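Local coordinates for nisin leader peptide-processing serine protease NisP (Lactococcus lactis subsp. lactis, PDB 4MZD), which is a subtilisin-like serine protease that removes the leader peptide of nisin, probably through a catalytic charge relay, and is probably anchored to the cell wall, at residues I286-F300 with A307-K319. Numbering follows the deposited sequence.
Sequences IAVGGIDGYGNISDF and AIYAPAGTTANFK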
loop_
_atom_site.group_PDB
_atom_site.type_symbol
_atom_site.label_atom_id
_atom_site.label_comp_id
_atom_site.label_asym_id
_atom_site.label_seq_id
_atom_site.Cartn_x
_atom_site.Cartn_y
_atom_site.Cartn_z
ATOM N N ILE A 286 5.477 -8.676 1.972
ATOM C CA ILE A 286 4.782 -8.383 3.222
ATOM C C ILE A 286 3.384 -7.882 2.890
ATOM O O ILE A 286 3.224 -6.802 2.329
ATOM C CB ILE A 286 5.557 -7.346 4.050
ATOM C CG1 ILE A 286 6.928 -7.918 4.416
ATOM C CG2 ILE A 286 4.770 -6.944 5.291
ATOM C CD1 ILE A 286 7.838 -6.965 5.106
ATOM N N ALA A 287 2.383 -8.699 3.206
ATOM C CA ALA A 287 0.983 -8.348 2.981
ATOM C C ALA A 287 0.462 -7.552 4.162
ATOM O O ALA A 287 0.668 -7.939 5.317
ATOM C CB ALA A 287 0.142 -9.604 2.786
ATOM N N VAL A 288 -0.221 -6.446 3.871
ATOM C CA VAL A 288 -0.690 -5.550 4.918
ATOM C C VAL A 288 -2.199 -5.361 4.832
ATOM O O VAL A 288 -2.735 -4.948 3.799
ATOM C CB VAL A 288 -0.011 -4.168 4.836
ATOM C CG1 VAL A 288 -0.462 -3.309 6.002
ATOM C CG2 VAL A 288 1.515 -4.320 4.809
ATOM N N GLY A 289 -2.884 -5.667 5.929
ATOM C CA GLY A 289 -4.304 -5.396 6.042
ATOM C C GLY A 289 -4.563 -4.245 6.991
ATOM O O GLY A 289 -3.629 -3.632 7.534
ATOM N N GLY A 290 -5.842 -3.954 7.202
ATOM C CA GLY A 290 -6.236 -2.764 7.924
ATOM C C GLY A 290 -6.932 -3.023 9.237
ATOM O O GLY A 290 -7.723 -3.963 9.360
ATOM N N ILE A 291 -6.619 -2.187 10.227
ATOM C CA ILE A 291 -7.391 -2.120 11.460
ATOM C C ILE A 291 -8.012 -0.738 11.632
ATOM O O ILE A 291 -7.564 0.255 11.039
ATOM C CB ILE A 291 -6.556 -2.489 12.721
ATOM C CG1 ILE A 291 -5.265 -1.670 12.787
ATOM C CG2 ILE A 291 -6.278 -3.986 12.771
ATOM C CD1 ILE A 291 -4.573 -1.726 14.128
ATOM N N ASP A 292 -9.057 -0.684 12.446
ATOM C CA ASP A 292 -9.645 0.581 12.835
ATOM C C ASP A 292 -9.052 1.057 14.160
ATOM O O ASP A 292 -8.126 0.444 14.697
ATOM C CB ASP A 292 -11.181 0.516 12.856
ATOM C CG ASP A 292 -11.729 -0.459 13.879
ATOM O OD1 ASP A 292 -11.028 -0.791 14.864
ATOM O OD2 ASP A 292 -12.896 -0.875 13.702
ATOM N N GLY A 293 -9.566 2.171 14.666
ATOM C CA GLY A 293 -9.026 2.778 15.865
ATOM C C GLY A 293 -9.210 1.951 17.122
ATOM O O GLY A 293 -8.595 2.251 18.144
ATOM N N TYR A 294 -10.053 0.926 17.052
ATOM C CA TYR A 294 -10.270 0.009 18.168
ATOM C C TYR A 294 -9.296 -1.168 18.142
ATOM O O TYR A 294 -9.277 -1.983 19.067
ATOM C CB TYR A 294 -11.697 -0.534 18.134
ATOM C CG TYR A 294 -12.760 0.492 18.431
ATOM C CD1 TYR A 294 -13.168 0.734 19.734
ATOM C CD2 TYR A 294 -13.365 1.211 17.411
ATOM C CE1 TYR A 294 -14.142 1.671 20.013
ATOM C CE2 TYR A 294 -14.341 2.148 17.680
ATOM C CZ TYR A 294 -14.726 2.375 18.980
ATOM O OH TYR A 294 -15.700 3.308 19.245
ATOM N N GLY A 295 -8.505 -1.268 17.079
ATOM C CA GLY A 295 -7.583 -2.380 16.918
ATOM C C GLY A 295 -8.225 -3.617 16.306
ATOM O O GLY A 295 -7.613 -4.688 16.266
ATOM N N ASN A 296 -9.463 -3.477 15.842
ATOM C CA ASN A 296 -10.144 -4.556 15.143
ATOM C C ASN A 296 -9.896 -4.463 13.653
ATOM O O ASN A 296 -9.717 -3.367 13.118
ATOM C CB ASN A 296 -11.646 -4.491 15.390
ATOM C CG ASN A 296 -11.998 -4.654 16.847
ATOM O OD1 ASN A 296 -11.381 -5.444 17.562
ATOM N ND2 ASN A 296 -12.991 -3.906 17.299
ATOM N N ILE A 297 -9.890 -5.600 12.969
ATOM C CA ILE A 297 -9.763 -5.567 11.523
ATOM C C ILE A 297 -10.855 -4.671 10.943
ATOM O O ILE A 297 -12.030 -4.780 11.313
ATOM C CB ILE A 297 -9.793 -6.982 10.902
ATOM C CG1 ILE A 297 -8.568 -7.779 11.365
ATOM C CG2 ILE A 297 -9.836 -6.896 9.389
ATOM C CD1 ILE A 297 -8.458 -9.178 10.769
ATOM N N SER A 298 -10.454 -3.764 10.060
ATOM C CA SER A 298 -11.392 -2.843 9.433
ATOM C C SER A 298 -12.517 -3.598 8.751
ATOM O O SER A 298 -12.287 -4.640 8.135
ATOM C CB SER A 298 -10.673 -2.001 8.380
ATOM O OG SER A 298 -9.562 -1.314 8.931
ATOM N N ASP A 299 -13.730 -3.058 8.823
ATOM C CA ASP A 299 -14.861 -3.706 8.176
ATOM C C ASP A 299 -14.585 -4.059 6.719
ATOM O O ASP A 299 -14.987 -5.125 6.248
ATOM C CB ASP A 299 -16.145 -2.866 8.292
ATOM C CG ASP A 299 -16.066 -1.543 7.543
ATOM O OD1 ASP A 299 -15.035 -0.848 7.661
ATOM O OD2 ASP A 299 -17.056 -1.188 6.861
ATOM N N PHE A 300 -13.903 -3.168 6.003
ATOM C CA PHE A 300 -13.632 -3.384 4.582
ATOM C C PHE A 300 -12.426 -4.285 4.297
ATOM O O PHE A 300 -12.245 -4.714 3.160
ATOM C CB PHE A 300 -13.414 -2.051 3.857
ATOM C CG PHE A 300 -12.374 -1.177 4.502
ATOM C CD1 PHE A 300 -11.020 -1.466 4.381
ATOM C CD2 PHE A 300 -12.750 -0.066 5.247
ATOM C CE1 PHE A 300 -10.066 -0.674 4.991
ATOM C CE2 PHE A 300 -11.798 0.732 5.859
ATOM C CZ PHE A 300 -10.461 0.424 5.740
ATOM N N ALA A 307 -0.650 -12.012 7.303
ATOM C CA ALA A 307 -0.499 -10.577 7.125
ATOM C C ALA A 307 -0.112 -9.858 8.412
ATOM O O ALA A 307 -0.209 -10.405 9.513
ATOM C CB ALA A 307 -1.775 -9.993 6.562
ATOM N N ILE A 308 0.336 -8.623 8.251
ATOM C CA ILE A 308 0.434 -7.679 9.350
ATOM C C ILE A 308 -0.638 -6.623 9.116
ATOM O O ILE A 308 -1.017 -6.365 7.969
ATOM C CB ILE A 308 1.836 -7.048 9.436
ATOM C CG1 ILE A 308 1.961 -6.166 10.681
ATOM C CG2 ILE A 308 2.163 -6.264 8.171
ATOM C CD1 ILE A 308 3.373 -5.673 10.927
ATOM N N TYR A 309 -1.137 -6.026 10.194
ATOM C CA TYR A 309 -2.212 -5.046 10.092
ATOM C C TYR A 309 -1.774 -3.702 10.650
ATOM O O TYR A 309 -0.987 -3.636 11.596
ATOM C CB TYR A 309 -3.463 -5.549 10.823
ATOM C CG TYR A 309 -4.029 -6.803 10.194
ATOM C CD1 TYR A 309 -5.071 -6.737 9.277
ATOM C CD2 TYR A 309 -3.496 -8.052 10.493
ATOM C CE1 TYR A 309 -5.574 -7.878 8.686
ATOM C CE2 TYR A 309 -3.988 -9.197 9.902
ATOM C CZ TYR A 309 -5.022 -9.103 8.996
ATOM O OH TYR A 309 -5.528 -10.235 8.399
ATOM N N ALA A 310 -2.270 -2.628 10.052
ATOM C CA ALA A 310 -1.989 -1.291 10.557
ATOM C C ALA A 310 -3.209 -0.409 10.305
ATOM O O ALA A 310 -4.109 -0.783 9.550
ATOM C CB ALA A 310 -0.738 -0.722 9.898
ATOM N N PRO A 311 -3.268 0.764 10.951
ATOM C CA PRO A 311 -4.502 1.554 10.846
ATOM C C PRO A 311 -4.871 1.988 9.425
ATOM O O PRO A 311 -4.084 2.650 8.741
ATOM C CB PRO A 311 -4.221 2.758 11.751
ATOM C CG PRO A 311 -3.300 2.195 12.793
ATOM C CD PRO A 311 -2.387 1.272 12.017
ATOM N N ALA A 312 -6.094 1.625 9.037
ATOM C CA ALA A 312 -6.682 1.912 7.734
ATOM C C ALA A 312 -8.029 2.617 7.856
ATOM O O ALA A 312 -8.551 3.112 6.864
ATOM C CB ALA A 312 -6.856 0.630 6.939
ATOM N N GLY A 313 -8.606 2.619 9.058
ATOM C CA GLY A 313 -9.902 3.232 9.288
ATOM C C GLY A 313 -11.063 2.257 9.188
ATOM O O GLY A 313 -10.893 1.032 9.259
ATOM N N THR A 314 -12.261 2.815 9.041
ATOM C CA THR A 314 -13.474 2.016 8.982
ATOM C C THR A 314 -14.547 2.725 8.180
ATOM O O THR A 314 -14.647 3.961 8.194
ATOM C CB THR A 314 -14.016 1.719 10.394
ATOM O OG1 THR A 314 -15.207 0.937 10.286
ATOM C CG2 THR A 314 -14.357 2.991 11.146
ATOM N N THR A 315 -15.359 1.933 7.486
ATOM C CA THR A 315 -16.559 2.450 6.835
ATOM C C THR A 315 -17.842 1.979 7.527
ATOM O O THR A 315 -18.940 2.184 7.016
ATOM C CB THR A 315 -16.612 2.122 5.316
ATOM O OG1 THR A 315 -16.307 0.739 5.092
ATOM C CG2 THR A 315 -15.611 2.966 4.553
ATOM N N ALA A 316 -17.711 1.378 8.702
ATOM C CA ALA A 316 -18.883 0.809 9.366
ATOM C C ALA A 316 -19.926 1.868 9.713
ATOM O O ALA A 316 -21.125 1.650 9.526
ATOM C CB ALA A 316 -18.469 0.043 10.599
ATOM N N ASN A 317 -19.480 3.009 10.225
ATOM C CA ASN A 317 -20.417 4.066 10.583
ATOM C C ASN A 317 -20.917 4.827 9.370
ATOM O O ASN A 317 -22.081 5.204 9.306
ATOM C CB ASN A 317 -19.819 4.993 11.631
ATOM C CG ASN A 317 -19.483 4.255 12.896
ATOM O OD1 ASN A 317 -20.317 3.521 13.426
ATOM N ND2 ASN A 317 -18.254 4.403 13.370
ATOM N N PHE A 318 -20.042 5.042 8.392
ATOM C CA PHE A 318 -20.497 5.610 7.136
ATOM C C PHE A 318 -21.675 4.802 6.583
ATOM O O PHE A 318 -22.684 5.365 6.147
ATOM C CB PHE A 318 -19.368 5.653 6.109
ATOM C CG PHE A 318 -19.746 6.373 4.849
ATOM C CD1 PHE A 318 -19.468 7.719 4.697
ATOM C CD2 PHE A 318 -20.407 5.713 3.823
ATOM C CE1 PHE A 318 -19.827 8.389 3.544
ATOM C CE2 PHE A 318 -20.769 6.379 2.668
ATOM C CZ PHE A 318 -20.476 7.719 2.530
ATOM N N LYS A 319 -21.540 3.481 6.589
ATOM C CA LYS A 319 -22.574 2.615 6.038
ATOM C C LYS A 319 -23.860 2.614 6.859
ATOM O O LYS A 319 -24.955 2.549 6.300
ATOM C CB LYS A 319 -22.040 1.197 5.906
ATOM C CG LYS A 319 -21.031 1.045 4.815
ATOM C CD LYS A 319 -20.450 -0.345 4.839
ATOM C CE LYS A 319 -19.360 -0.476 3.811
ATOM N NZ LYS A 319 -19.814 0.024 2.490
HETATM O O HOH W 1 -14.229 -1.405 11.200
#
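Ile286 and Val288 run alongside Ile308, and each sets its CG2 3.9 Å from Ile308 CG2; Val359 of helix 356-370 touches both Val288 and Ile308. Strands 286-291 and 308-311 are parallel neighbours, the evidence being Ile308 N donating to Ala287 O and Gly289 N to Ile308 O (2.9 Å, N-H...O 157°). At Gly289 the Tyr309 ring lies against the backbone, CD1 3.4 Å from Gly289 C. The pair sits within the parallel core of the mixed central sheet of the subtilisin fold, where strand 241-245 flanks 286-291 on its other side. Ile291 O ends the pairing with two donors, Ala312 N at 2.8 Å in the carbonyl plane and, by a longer bond, Gly313 N. Beyond the turn at 292-295, Ile297 passes obliquely over one face of Tyr309, its CD1 3.8 Å from Tyr309 CE1. Ser298 OG donates to Gly313 O in the carbonyl plane at 2.7 Å. A chi1 of 65° tucks the Asp299 carboxylate back over its own backbone, and both oxygens meet the helix start: OD1 accepts from Thr315 N at 2.8 Å and OD2 from Thr315 OG1, each on the syn side, somewhat out of the carboxylate plane. Phe300 turns its edge to Thr315 OG1 and Ala312 O, while Ser298 CB lies over one face.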